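Local structure of Plm1 (4HXY) at residues 111-116 against 331-336; 320-325 against 337-342; 358-363 against 406-411. The protein probably reduces a beta-keto group of the growing polyketide with NADPH, as the ketoreductase of the first phoslactomycin synthase module. One frame throughout, in Å; residues are numbered along the deposited sequence.

Contact 1 of 3, residues 111-116 against 331-336. With NDP (NADPH dihydro-nicotinamide-adenine-dinucleotide phosphate), chain C.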
loop_
_atom_site.group_PDB
_atom_site.type_symbol
_atom_site.label_atom_id
_atom_site.label_comp_id
_atom_site.label_asym_id
_atom_site.label_seq_id
_atom_site.Cartn_x
_atom_site.Cartn_y
_atom_site.Cartn_z
ATOM N N TRP A 111 -3.152 6.008 5.258
ATOM C CA TRP A 111 -3.380 4.792 6.049
ATOM C C TRP A 111 -2.120 3.921 6.122
ATOM O O TRP A 111 -1.810 3.335 7.170
ATOM C CB TRP A 111 -4.577 4.004 5.490
ATOM C CG TRP A 111 -5.850 4.600 5.930
ATOM C CD1 TRP A 111 -6.297 5.868 5.676
ATOM C CD2 TRP A 111 -6.840 3.990 6.755
ATOM N NE1 TRP A 111 -7.496 6.075 6.274
ATOM C CE2 TRP A 111 -7.869 4.933 6.933
ATOM C CE3 TRP A 111 -6.989 2.713 7.318
ATOM C CZ2 TRP A 111 -9.002 4.662 7.672
ATOM C CZ3 TRP A 111 -8.121 2.470 8.070
ATOM C CH2 TRP A 111 -9.124 3.415 8.199
ATOM N N GLY A 112 -1.373 3.841 5.029
ATOM C CA GLY A 112 -0.120 3.085 5.046
ATOM C C GLY A 112 0.829 3.650 6.079
ATOM O O GLY A 112 1.396 2.917 6.878
ATOM N N LEU A 113 0.988 4.972 6.073
ATOM C CA LEU A 113 1.862 5.634 7.018
ATOM C C LEU A 113 1.328 5.585 8.448
ATOM O O LEU A 113 2.083 5.356 9.390
ATOM C CB LEU A 113 2.096 7.087 6.586
ATOM C CG LEU A 113 3.192 7.774 7.385
ATOM C CD1 LEU A 113 4.060 8.625 6.419
ATOM C CD2 LEU A 113 2.600 8.592 8.503
ATOM N N GLY A 114 0.029 5.795 8.603
ATOM C CA GLY A 114 -0.611 5.822 9.910
ATOM C C GLY A 114 -0.461 4.522 10.674
ATOM O O GLY A 114 -0.216 4.521 11.871
ATOM N N ARG A 115 -0.583 3.396 9.982
ATOM C CA ARG A 115 -0.304 2.104 10.614
ATOM C C ARG A 115 1.121 2.003 11.173
ATOM O O ARG A 115 1.329 1.459 12.257
ATOM C CB ARG A 115 -0.576 0.948 9.648
ATOM C CG ARG A 115 -2.080 0.683 9.424
ATOM C CD ARG A 115 -2.340 -0.538 8.538
ATOM N NE ARG A 115 -2.168 -0.230 7.107
ATOM C CZ ARG A 115 -3.133 0.178 6.296
ATOM N NH1 ARG A 115 -4.388 0.307 6.718
ATOM N NH2 ARG A 115 -2.860 0.441 5.036
ATOM N N VAL A 116 2.092 2.531 10.443
ATOM C CA VAL A 116 3.464 2.589 10.925
ATOM C C VAL A 116 3.574 3.519 12.158
ATOM O O VAL A 116 4.280 3.198 13.112
ATOM C CB VAL A 116 4.411 2.999 9.804
ATOM C CG1 VAL A 116 5.830 3.130 10.339
ATOM C CG2 VAL A 116 4.350 1.965 8.668
ATOM N N GLY A 331 9.924 1.550 10.847
ATOM C CA GLY A 331 10.952 1.979 9.908
ATOM C C GLY A 331 10.508 2.060 8.466
ATOM O O GLY A 331 11.266 2.523 7.610
ATOM N N GLN A 332 9.260 1.666 8.199
ATOM C CA GLN A 332 8.756 1.578 6.820
ATOM C C GLN A 332 7.643 2.581 6.431
ATOM O O GLN A 332 6.871 2.337 5.494
ATOM C CB GLN A 332 8.301 0.141 6.567
ATOM C CG GLN A 332 9.436 -0.830 6.697
ATOM C CD GLN A 332 9.220 -2.122 5.972
ATOM O OE1 GLN A 332 8.095 -2.590 5.821
ATOM N NE2 GLN A 332 10.310 -2.704 5.495
ATOM N N ALA A 333 7.580 3.733 7.093
ATOM C CA ALA A 333 6.536 4.724 6.792
ATOM C C ALA A 333 6.337 5.009 5.291
ATOM O O ALA A 333 5.214 4.920 4.792
ATOM C CB ALA A 333 6.800 6.034 7.548
ATOM N N GLY A 334 7.414 5.346 4.581
ATOM C CA GLY A 334 7.326 5.660 3.161
ATOM C C GLY A 334 7.054 4.442 2.298
ATOM O O GLY A 334 6.322 4.514 1.314
ATOM N N TYR A 335 7.656 3.317 2.672
ATOM C CA TYR A 335 7.464 2.067 1.940
ATOM C C TYR A 335 6.001 1.639 2.091
ATOM O O TYR A 335 5.306 1.330 1.122
ATOM C CB TYR A 335 8.392 1.016 2.491
ATOM C CG TYR A 335 8.424 -0.278 1.723
ATOM C CD1 TYR A 335 8.735 -0.306 0.378
ATOM C CD2 TYR A 335 8.179 -1.476 2.370
ATOM C CE1 TYR A 335 8.790 -1.503 -0.327
ATOM C CE2 TYR A 335 8.211 -2.666 1.690
ATOM C CZ TYR A 335 8.536 -2.677 0.340
ATOM O OH TYR A 335 8.582 -3.870 -0.312
ATOM N N ALA A 336 5.523 1.658 3.323
ATOM C CA ALA A 336 4.132 1.293 3.615
ATOM C C ALA A 336 3.156 2.213 2.885
ATOM O O ALA A 336 2.164 1.770 2.322
ATOM C CB ALA A 336 3.867 1.338 5.155
HETATM P PA NDP C . 15.123 -4.776 -6.249
HETATM O O1A NDP C . 15.980 -5.941 -6.613
HETATM O O2A NDP C . 15.765 -3.600 -5.578
HETATM O O5B NDP C . 14.369 -4.256 -7.557
HETATM C C5B NDP C . 13.845 -2.945 -7.603
HETATM C C4B NDP C . 13.979 -2.437 -9.009
HETATM O O4B NDP C . 13.417 -1.145 -9.119
HETATM C C3B NDP C . 15.414 -2.293 -9.454
HETATM O O3B NDP C . 15.534 -2.928 -10.743
HETATM C C2B NDP C . 15.651 -0.804 -9.567
HETATM O O2B NDP C . 16.624 -0.664 -10.582
HETATM C C1B NDP C . 14.244 -0.340 -9.931
HETATM N N9A NDP C . 13.955 1.076 -9.736
HETATM C C8A NDP C . 14.033 1.812 -8.574
HETATM N N7A NDP C . 13.698 3.092 -8.845
HETATM C C5A NDP C . 13.378 3.180 -10.176
HETATM C C6A NDP C . 12.958 4.215 -10.995
HETATM N N6A NDP C . 12.764 5.464 -10.585
HETATM N N1A NDP C . 12.740 3.940 -12.334
HETATM C C2A NDP C . 12.898 2.653 -12.835
HETATM N N3A NDP C . 13.318 1.621 -12.037
HETATM C C4A NDP C . 13.541 1.901 -10.725
HETATM O O3 NDP C . 13.908 -5.230 -5.294
HETATM P PN NDP C . 12.999 -6.523 -5.405
HETATM O O1N NDP C . 13.122 -7.233 -4.112
HETATM O O2N NDP C . 13.183 -7.286 -6.655
HETATM O O5D NDP C . 11.520 -5.924 -5.321
HETATM C C5D NDP C . 10.853 -5.438 -6.457
HETATM C C4D NDP C . 9.463 -4.989 -6.038
HETATM O O4D NDP C . 8.828 -5.991 -5.262
HETATM C C3D NDP C . 9.502 -3.749 -5.177
HETATM O O3D NDP C . 8.552 -2.836 -5.639
HETATM C C2D NDP C . 9.122 -4.224 -3.789
HETATM O O2D NDP C . 8.482 -3.230 -3.015
HETATM C C1D NDP C . 8.264 -5.434 -4.094
HETATM N N1N NDP C . 8.316 -6.431 -3.015
HETATM C C2N NDP C . 9.442 -7.175 -2.804
HETATM C C3N NDP C . 9.581 -8.012 -1.696
HETATM C C7N NDP C . 10.769 -8.873 -1.512
HETATM O O7N NDP C . 10.681 -9.806 -0.502
HETATM N N7N NDP C . 11.895 -8.780 -2.204
HETATM C C4N NDP C . 8.344 -8.340 -0.905
HETATM C C5N NDP C . 7.165 -7.482 -1.224
HETATM C C6N NDP C . 7.187 -6.587 -2.268
HETATM P P2B NDP C . 17.441 0.687 -10.836
HETATM O O1X NDP C . 18.469 0.312 -11.879
HETATM O O2X NDP C . 18.102 1.176 -9.539
HETATM O O3X NDP C . 16.534 1.753 -11.295
#

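Contact 2 of 3, residues 320-325 against 337-342. With NDP (NADPH dihydro-nicotinamide-adenine-dinucleotide phosphate), chain C.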
loop_
_atom_site.group_PDB
_atom_site.type_symbol
_atom_site.label_atom_id
_atom_site.label_comp_id
_atom_site.label_asym_id
_atom_site.label_seq_id
_atom_site.Cartn_x
_atom_site.Cartn_y
_atom_site.Cartn_z
ATOM N N PHE A 320 3.233 -4.823 -7.876
ATOM C CA PHE A 320 3.873 -5.552 -6.790
ATOM C C PHE A 320 3.889 -4.692 -5.537
ATOM O O PHE A 320 4.697 -3.758 -5.397
ATOM C CB PHE A 320 5.275 -5.975 -7.193
ATOM C CG PHE A 320 5.335 -7.295 -7.909
ATOM C CD1 PHE A 320 4.287 -7.763 -8.680
ATOM C CD2 PHE A 320 6.449 -8.100 -7.753
ATOM C CE1 PHE A 320 4.347 -9.007 -9.310
ATOM C CE2 PHE A 320 6.520 -9.354 -8.368
ATOM C CZ PHE A 320 5.476 -9.800 -9.163
ATOM N N SER A 321 2.946 -4.989 -4.650
ATOM C CA SER A 321 2.831 -4.333 -3.387
ATOM C C SER A 321 3.459 -5.191 -2.279
ATOM O O SER A 321 4.184 -6.137 -2.565
ATOM C CB SER A 321 1.352 -4.014 -3.131
ATOM O OG SER A 321 1.181 -3.249 -1.961
ATOM N N SER A 322 3.172 -4.867 -1.031
ATOM C CA SER A 322 3.834 -5.490 0.118
ATOM C C SER A 322 2.895 -5.556 1.303
ATOM O O SER A 322 2.044 -4.669 1.460
ATOM C CB SER A 322 5.050 -4.672 0.548
ATOM O OG SER A 322 5.617 -5.201 1.749
ATOM N N ILE A 323 3.088 -6.580 2.142
ATOM C CA ILE A 323 2.473 -6.627 3.496
ATOM C C ILE A 323 2.715 -5.336 4.290
ATOM O O ILE A 323 1.932 -4.978 5.156
ATOM C CB ILE A 323 2.951 -7.850 4.288
ATOM C CG1 ILE A 323 4.483 -7.938 4.308
ATOM C CG2 ILE A 323 2.308 -9.110 3.681
ATOM C CD1 ILE A 323 5.048 -8.952 5.300
ATOM N N SER A 324 3.780 -4.616 3.978
ATOM C CA SER A 324 4.061 -3.347 4.671
ATOM C C SER A 324 2.901 -2.376 4.559
ATOM O O SER A 324 2.563 -1.671 5.513
ATOM C CB SER A 324 5.337 -2.705 4.129
ATOM O OG SER A 324 5.660 -1.559 4.883
ATOM N N GLY A 325 2.268 -2.345 3.390
ATOM C CA GLY A 325 1.142 -1.455 3.174
ATOM C C GLY A 325 -0.169 -2.021 3.681
ATOM O O GLY A 325 -1.220 -1.360 3.575
ATOM N N ALA A 337 3.431 3.511 2.908
ATOM C CA ALA A 337 2.543 4.469 2.268
ATOM C C ALA A 337 2.436 4.176 0.773
ATOM O O ALA A 337 1.343 4.132 0.207
ATOM C CB ALA A 337 3.043 5.885 2.499
ATOM N N GLY A 338 3.572 3.949 0.142
ATOM C CA GLY A 338 3.596 3.712 -1.298
ATOM C C GLY A 338 2.850 2.459 -1.670
ATOM O O GLY A 338 2.141 2.418 -2.676
ATOM N N ASN A 339 3.013 1.417 -0.865
ATOM C CA ASN A 339 2.336 0.165 -1.141
ATOM C C ASN A 339 0.828 0.285 -0.960
ATOM O O ASN A 339 0.061 -0.254 -1.755
ATOM C CB ASN A 339 2.958 -0.965 -0.319
ATOM C CG ASN A 339 4.297 -1.409 -0.871
ATOM O OD1 ASN A 339 4.366 -1.902 -1.986
ATOM N ND2 ASN A 339 5.366 -1.247 -0.087
ATOM N N ALA A 340 0.396 1.031 0.053
ATOM C CA ALA A 340 -1.030 1.272 0.256
ATOM C C ALA A 340 -1.602 2.038 -0.945
ATOM O O ALA A 340 -2.745 1.813 -1.353
ATOM C CB ALA A 340 -1.274 2.063 1.563
ATOM N N CYS A 341 -0.822 2.963 -1.484
ATOM C CA CYS A 341 -1.223 3.674 -2.699
ATOM C C CYS A 341 -1.440 2.726 -3.871
ATOM O O CYS A 341 -2.403 2.890 -4.634
ATOM C CB CYS A 341 -0.206 4.738 -3.067
ATOM S SG CYS A 341 -0.162 6.180 -1.959
ATOM N N LEU A 342 -0.547 1.755 -4.035
ATOM C CA LEU A 342 -0.680 0.788 -5.142
ATOM C C LEU A 342 -1.992 0.036 -5.041
ATOM O O LEU A 342 -2.700 -0.141 -6.021
ATOM C CB LEU A 342 0.460 -0.222 -5.142
ATOM C CG LEU A 342 1.842 0.260 -5.522
ATOM C CD1 LEU A 342 2.810 -0.936 -5.536
ATOM C CD2 LEU A 342 1.815 0.996 -6.875
HETATM P PA NDP C . 15.123 -4.776 -6.249
HETATM O O1A NDP C . 15.980 -5.941 -6.613
HETATM O O2A NDP C . 15.765 -3.600 -5.578
HETATM O O5B NDP C . 14.369 -4.256 -7.557
HETATM C C5B NDP C . 13.845 -2.945 -7.603
HETATM C C4B NDP C . 13.979 -2.437 -9.009
HETATM O O4B NDP C . 13.417 -1.145 -9.119
HETATM C C3B NDP C . 15.414 -2.293 -9.454
HETATM O O3B NDP C . 15.534 -2.928 -10.743
HETATM C C2B NDP C . 15.651 -0.804 -9.567
HETATM O O2B NDP C . 16.624 -0.664 -10.582
HETATM C C1B NDP C . 14.244 -0.340 -9.931
HETATM N N9A NDP C . 13.955 1.076 -9.736
HETATM C C8A NDP C . 14.033 1.812 -8.574
HETATM N N7A NDP C . 13.698 3.092 -8.845
HETATM C C5A NDP C . 13.378 3.180 -10.176
HETATM C C6A NDP C . 12.958 4.215 -10.995
HETATM N N6A NDP C . 12.764 5.464 -10.585
HETATM N N1A NDP C . 12.740 3.940 -12.334
HETATM C C2A NDP C . 12.898 2.653 -12.835
HETATM N N3A NDP C . 13.318 1.621 -12.037
HETATM C C4A NDP C . 13.541 1.901 -10.725
HETATM O O3 NDP C . 13.908 -5.230 -5.294
HETATM P PN NDP C . 12.999 -6.523 -5.405
HETATM O O1N NDP C . 13.122 -7.233 -4.112
HETATM O O2N NDP C . 13.183 -7.286 -6.655
HETATM O O5D NDP C . 11.520 -5.924 -5.321
HETATM C C5D NDP C . 10.853 -5.438 -6.457
HETATM C C4D NDP C . 9.463 -4.989 -6.038
HETATM O O4D NDP C . 8.828 -5.991 -5.262
HETATM C C3D NDP C . 9.502 -3.749 -5.177
HETATM O O3D NDP C . 8.552 -2.836 -5.639
HETATM C C2D NDP C . 9.122 -4.224 -3.789
HETATM O O2D NDP C . 8.482 -3.230 -3.015
HETATM C C1D NDP C . 8.264 -5.434 -4.094
HETATM N N1N NDP C . 8.316 -6.431 -3.015
HETATM C C2N NDP C . 9.442 -7.175 -2.804
HETATM C C3N NDP C . 9.581 -8.012 -1.696
HETATM C C7N NDP C . 10.769 -8.873 -1.512
HETATM O O7N NDP C . 10.681 -9.806 -0.502
HETATM N N7N NDP C . 11.895 -8.780 -2.204
HETATM C C4N NDP C . 8.344 -8.340 -0.905
HETATM C C5N NDP C . 7.165 -7.482 -1.224
HETATM C C6N NDP C . 7.187 -6.587 -2.268
HETATM P P2B NDP C . 17.441 0.687 -10.836
HETATM O O1X NDP C . 18.469 0.312 -11.879
HETATM O O2X NDP C . 18.102 1.176 -9.539
HETATM O O3X NDP C . 16.534 1.753 -11.295
#

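Contact 3 of 3, residues 358-363 against 406-411. With NDP (NADPH dihydro-nicotinamide-adenine-dinucleotide phosphate), chain C.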
loop_
_atom_site.group_PDB
_atom_site.type_symbol
_atom_site.label_atom_id
_atom_site.label_comp_id
_atom_site.label_asym_id
_atom_site.label_seq_id
_atom_site.Cartn_x
_atom_site.Cartn_y
_atom_site.Cartn_z
ATOM N N SER A 358 -3.236 -5.671 -7.583
ATOM C CA SER A 358 -2.108 -5.353 -6.724
ATOM C C SER A 358 -1.916 -6.505 -5.774
ATOM O O SER A 358 -2.815 -6.811 -4.983
ATOM C CB SER A 358 -2.368 -4.076 -5.945
ATOM O OG SER A 358 -1.232 -3.707 -5.168
ATOM N N VAL A 359 -0.772 -7.167 -5.841
ATOM C CA VAL A 359 -0.518 -8.286 -4.925
ATOM C C VAL A 359 0.373 -7.766 -3.811
ATOM O O VAL A 359 1.488 -7.310 -4.081
ATOM C CB VAL A 359 0.182 -9.475 -5.616
ATOM C CG1 VAL A 359 0.430 -10.606 -4.633
ATOM C CG2 VAL A 359 -0.660 -10.018 -6.782
ATOM N N ALA A 360 -0.121 -7.858 -2.572
ATOM C CA ALA A 360 0.642 -7.428 -1.394
ATOM C C ALA A 360 1.455 -8.630 -0.917
ATOM O O ALA A 360 0.981 -9.482 -0.178
ATOM C CB ALA A 360 -0.295 -6.903 -0.335
ATOM N N TRP A 361 2.682 -8.717 -1.406
ATOM C CA TRP A 361 3.568 -9.811 -1.082
ATOM C C TRP A 361 4.213 -9.733 0.319
ATOM O O TRP A 361 4.693 -8.671 0.766
ATOM C CB TRP A 361 4.723 -9.815 -2.064
ATOM C CG TRP A 361 4.338 -9.988 -3.488
ATOM C CD1 TRP A 361 4.413 -9.057 -4.479
ATOM C CD2 TRP A 361 3.936 -11.203 -4.108
ATOM N NE1 TRP A 361 4.030 -9.606 -5.667
ATOM C CE2 TRP A 361 3.733 -10.927 -5.465
ATOM C CE3 TRP A 361 3.686 -12.475 -3.635
ATOM C CZ2 TRP A 361 3.301 -11.902 -6.368
ATOM C CZ3 TRP A 361 3.287 -13.450 -4.518
ATOM C CH2 TRP A 361 3.079 -13.156 -5.873
ATOM N N GLY A 362 4.277 -10.886 0.966
ATOM C CA GLY A 362 5.309 -11.115 1.968
ATOM C C GLY A 362 6.685 -11.239 1.350
ATOM O O GLY A 362 6.857 -11.120 0.139
ATOM N N PRO A 363 7.698 -11.492 2.186
ATOM C CA PRO A 363 9.051 -11.581 1.697
ATOM C C PRO A 363 9.192 -12.735 0.726
ATOM O O PRO A 363 8.522 -13.767 0.874
ATOM C CB PRO A 363 9.875 -11.816 2.966
ATOM C CG PRO A 363 8.902 -12.357 3.964
ATOM C CD PRO A 363 7.612 -11.688 3.644
ATOM N N ASP A 406 -7.866 -7.734 -4.280
ATOM C CA ASP A 406 -6.465 -7.417 -4.119
ATOM C C ASP A 406 -5.998 -8.349 -3.001
ATOM O O ASP A 406 -6.297 -8.171 -1.845
ATOM C CB ASP A 406 -6.183 -5.957 -3.823
ATOM C CG ASP A 406 -6.087 -5.079 -5.091
ATOM O OD1 ASP A 406 -5.991 -5.580 -6.255
ATOM O OD2 ASP A 406 -6.100 -3.847 -4.872
ATOM N N PRO A 407 -5.247 -9.350 -3.393
ATOM C CA PRO A 407 -4.765 -10.362 -2.474
ATOM C C PRO A 407 -3.496 -9.996 -1.727
ATOM O O PRO A 407 -2.671 -9.265 -2.213
ATOM C CB PRO A 407 -4.492 -11.536 -3.407
ATOM C CG PRO A 407 -4.018 -10.866 -4.631
ATOM C CD PRO A 407 -4.875 -9.664 -4.780
ATOM N N VAL A 408 -3.395 -10.551 -0.531
ATOM C CA VAL A 408 -2.189 -10.498 0.292
ATOM C C VAL A 408 -1.663 -11.933 0.283
ATOM O O VAL A 408 -2.410 -12.853 0.626
ATOM C CB VAL A 408 -2.529 -10.063 1.734
ATOM C CG1 VAL A 408 -1.248 -9.873 2.565
ATOM C CG2 VAL A 408 -3.334 -8.771 1.732
ATOM N N VAL A 409 -0.411 -12.123 -0.132
ATOM C CA VAL A 409 0.175 -13.465 -0.306
ATOM C C VAL A 409 1.485 -13.555 0.457
ATOM O O VAL A 409 2.451 -12.867 0.130
ATOM C CB VAL A 409 0.403 -13.772 -1.795
ATOM C CG1 VAL A 409 1.072 -15.151 -1.972
ATOM C CG2 VAL A 409 -0.926 -13.677 -2.584
ATOM N N ALA A 410 1.514 -14.385 1.502
ATOM C CA ALA A 410 2.666 -14.434 2.411
ATOM C C ALA A 410 2.673 -15.759 3.159
ATOM O O ALA A 410 1.620 -16.363 3.337
ATOM C CB ALA A 410 2.613 -13.253 3.409
ATOM N N ASP A 411 3.850 -16.197 3.590
ATOM C CA ASP A 411 3.978 -17.382 4.449
ATOM C C ASP A 411 4.124 -16.905 5.902
ATOM O O ASP A 411 5.232 -16.536 6.322
ATOM C CB ASP A 411 5.218 -18.164 4.009
ATOM C CG ASP A 411 5.385 -19.488 4.732
ATOM O OD1 ASP A 411 4.648 -19.727 5.710
ATOM O OD2 ASP A 411 6.269 -20.281 4.314
HETATM P PA NDP C . 15.123 -4.776 -6.249
HETATM O O1A NDP C . 15.980 -5.941 -6.613
HETATM O O2A NDP C . 15.765 -3.600 -5.578
HETATM O O5B NDP C . 14.369 -4.256 -7.557
HETATM C C5B NDP C . 13.845 -2.945 -7.603
HETATM C C4B NDP C . 13.979 -2.437 -9.009
HETATM O O4B NDP C . 13.417 -1.145 -9.119
HETATM C C3B NDP C . 15.414 -2.293 -9.454
HETATM O O3B NDP C . 15.534 -2.928 -10.743
HETATM C C2B NDP C . 15.651 -0.804 -9.567
HETATM O O2B NDP C . 16.624 -0.664 -10.582
HETATM C C1B NDP C . 14.244 -0.340 -9.931
HETATM N N9A NDP C . 13.955 1.076 -9.736
HETATM C C8A NDP C . 14.033 1.812 -8.574
HETATM N N7A NDP C . 13.698 3.092 -8.845
HETATM C C5A NDP C . 13.378 3.180 -10.176
HETATM C C6A NDP C . 12.958 4.215 -10.995
HETATM N N6A NDP C . 12.764 5.464 -10.585
HETATM N N1A NDP C . 12.740 3.940 -12.334
HETATM C C2A NDP C . 12.898 2.653 -12.835
HETATM N N3A NDP C . 13.318 1.621 -12.037
HETATM C C4A NDP C . 13.541 1.901 -10.725
HETATM O O3 NDP C . 13.908 -5.230 -5.294
HETATM P PN NDP C . 12.999 -6.523 -5.405
HETATM O O1N NDP C . 13.122 -7.233 -4.112
HETATM O O2N NDP C . 13.183 -7.286 -6.655
HETATM O O5D NDP C . 11.520 -5.924 -5.321
HETATM C C5D NDP C . 10.853 -5.438 -6.457
HETATM C C4D NDP C . 9.463 -4.989 -6.038
HETATM O O4D NDP C . 8.828 -5.991 -5.262
HETATM C C3D NDP C . 9.502 -3.749 -5.177
HETATM O O3D NDP C . 8.552 -2.836 -5.639
HETATM C C2D NDP C . 9.122 -4.224 -3.789
HETATM O O2D NDP C . 8.482 -3.230 -3.015
HETATM C C1D NDP C . 8.264 -5.434 -4.094
HETATM N N1N NDP C . 8.316 -6.431 -3.015
HETATM C C2N NDP C . 9.442 -7.175 -2.804
HETATM C C3N NDP C . 9.581 -8.012 -1.696
HETATM C C7N NDP C . 10.769 -8.873 -1.512
HETATM O O7N NDP C . 10.681 -9.806 -0.502
HETATM N N7N NDP C . 11.895 -8.780 -2.204
HETATM C C4N NDP C . 8.344 -8.340 -0.905
HETATM C C5N NDP C . 7.165 -7.482 -1.224
HETATM C C6N NDP C . 7.187 -6.587 -2.268
HETATM P P2B NDP C . 17.441 0.687 -10.836
HETATM O O1X NDP C . 18.469 0.312 -11.879
HETATM O O2X NDP C . 18.102 1.176 -9.539
HETATM O O3X NDP C . 16.534 1.753 -11.295
HETATM O O HOH W 1 6.422 -14.556 2.912
#

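Contact 1 of 3, residues 111-116 against 331-336
Val116, Leu113 and Gly112 on one side of helix 105-120 rest against Ala333 and Ala336 in the first turn of helix 333-351, whose N-cap is Gln332. The apolar contacts come first. Val116 straddles the helix start with both methyls: CG1, anti to the backbone N (chi1 177°), lies 3.7 Å from Ala333 N, while CG2 faces Ala336 CB, at 3.6 Å. Leu113 adds its CD1, 3.9 Å from Ala333 CB, and on its other contacts reaches Leu70 and Leu74 of helix 67-77. With an alanine in place of Val116, the contacts of CG1 and CG2 would be lost, which would probably open a gap between helix 105-120 and the face formed by Ala333 and Ala336 and weaken the grip on the start of the helix.

Backbone meets side chain at Gly112, where the carbonyl O touches Ala336 CB at 3.4 Å. Gly112 CA and Ala336 CA are 4.8 Å apart, and a CB on Gly112 would run into Ala336 O.

Polar groups point to partners on other sides. Tyr335, between the two alanines in sequence, sends its ring away from helix 105-120, and its OH shares a hydrogen bond of 2.8 Å with the ribose hydroxyl O2D of NDP, which lies near the plane of the ring at its edge. Arg115 lays a face of its guanidinium over Trp111 O and makes a weak hydrogen bond from NH2 to Gly325 O, while Gly331 N is hydrogen-bonded to Glu120 OE2.

No hydrogen bond crosses between 111-116 and 331-336. Helix 105-120, more than 200 residues earlier in the chain, is therefore packed on the start of helix 333-351 of the KR domain by small, closely fitted apolar surfaces, with the side of helix 333-351 that bears Tyr335 left to address the cofactor.

Contact 2 of 3, residues 320-325 against 337-342
The carboxamide of Asn339 slides in beside Ser321 and Ser322, with Ser322 CB above its plane, 3.6 Å from CG. At its oxygen end OD1 sits 3.2 Å from Ser321 CA. Ser322 N also stands above this plane, and its angle to OD1 is too poor for a hydrogen bond; OD1 instead accepts from Lys300 NZ, which also binds NDP, while ND2 makes a weak bond to Tyr335 O. The second flat group, the Phe320 ring, has NDP O4D near its plane at the edge and packs edge-to-face with Trp361.

Asn339 carries its CG beside the backbone N (chi1 -75°), turning the carboxamide face to Ser322. The backbone sets its CB 3.3 Å from Ser321 OG, which is hydrogen-bonded to Asp343 OD1. Farther along the helix, Leu342 CD1 touches Phe320 O at 3.4 Å. Ser322 OG accepts from Ser324 N (2.9 Å, 169°), capping the turn that follows, and Ser321 O lies 3.1 Å from C6N of the nicotinamide.

Strand 316-322 thus ends at the cofactor with helix 333-351 across it, at 128° and 7.3 Å between the short axes; helix 290-310 flanks Leu342 and Ala337, and strand 357-361 adjoins Ser321.

Contact 3 of 3, residues 358-363 against 406-411
Trp361 and Val409 are paired residues on two neighbouring parallel strands, where strand 408-412 extends the parallel Rossmann-type strands of this reductase next to 357-361; the short strand axes diverge by 22°. The tryptophan side chain reaches from the cofactor to the second strand. Its CB lies 3.5 Å from C5N of the nicotinamide of NDP. With CG beside the backbone N (chi1 -60°), the indole runs alongside Val409, both side chains pointing the same way. Val359 CG1 covers one face of the indole, 3.4 Å above its centre. On the benzo ring CE3 meets Val409 CB, and the far corner, CZ3, meets Val409 CG1 at 3.8 Å. The indole also packs edge-to-face with Phe320, by its NE1 side, and with Trp364.

On the face bearing Trp361, Val409 and Val359, these three are touched by Met395, Ala394 and Ala398 of helix 388-400, respectively. On the opposite face Ala360 CB and Val408 CG2 come together.

Backbone bonds alternate along the pair. Ala360 N gives to Pro407 O at 2.9 Å, Val409 N to Ala360 O at 3.0 Å, and Gly362 N to Val409 O at 2.8 Å. A CB on Gly362 would collide with the methyl of Ala410. Before the pairing begins, a side chain stands in for the backbone: Ser358 N donates to Asp406 OD1 at 3.1 Å, meeting the oxygen 59° out of the carboxylate plane, and the same oxygen forms a salt bridge with Arg350 NH1. Past the last direct bond, a single water spans the opening chains, donating to Pro363 O at 3.0 Å and accepting from Asp411 N.

How the contacts relate
All three contacts converge on NADPH. Contacts 1 and 2 share helix 333-351 and have centres 9 Å apart; Gln332 OE1 of contact 1 probably bonds to Ser324 OG of contact 2 at 2.8 Å, and Ala336 CB rests on Ser324 O. Contact 2 adjoins contact 3, 10 Å away between centres, through neighbouring strands, with probable bonds from Ser321 N to Val359 O at 2.8 Å and from Ile323 N to Trp361 O at 3.0 Å. Contacts 1 and 3 do not touch: their centres lie 16 Å apart. Contact 1 presents a tyrosine to the ribose, whereas contacts 2 and 3 line the nicotinamide with the ends of strands and the loop just after 357-361.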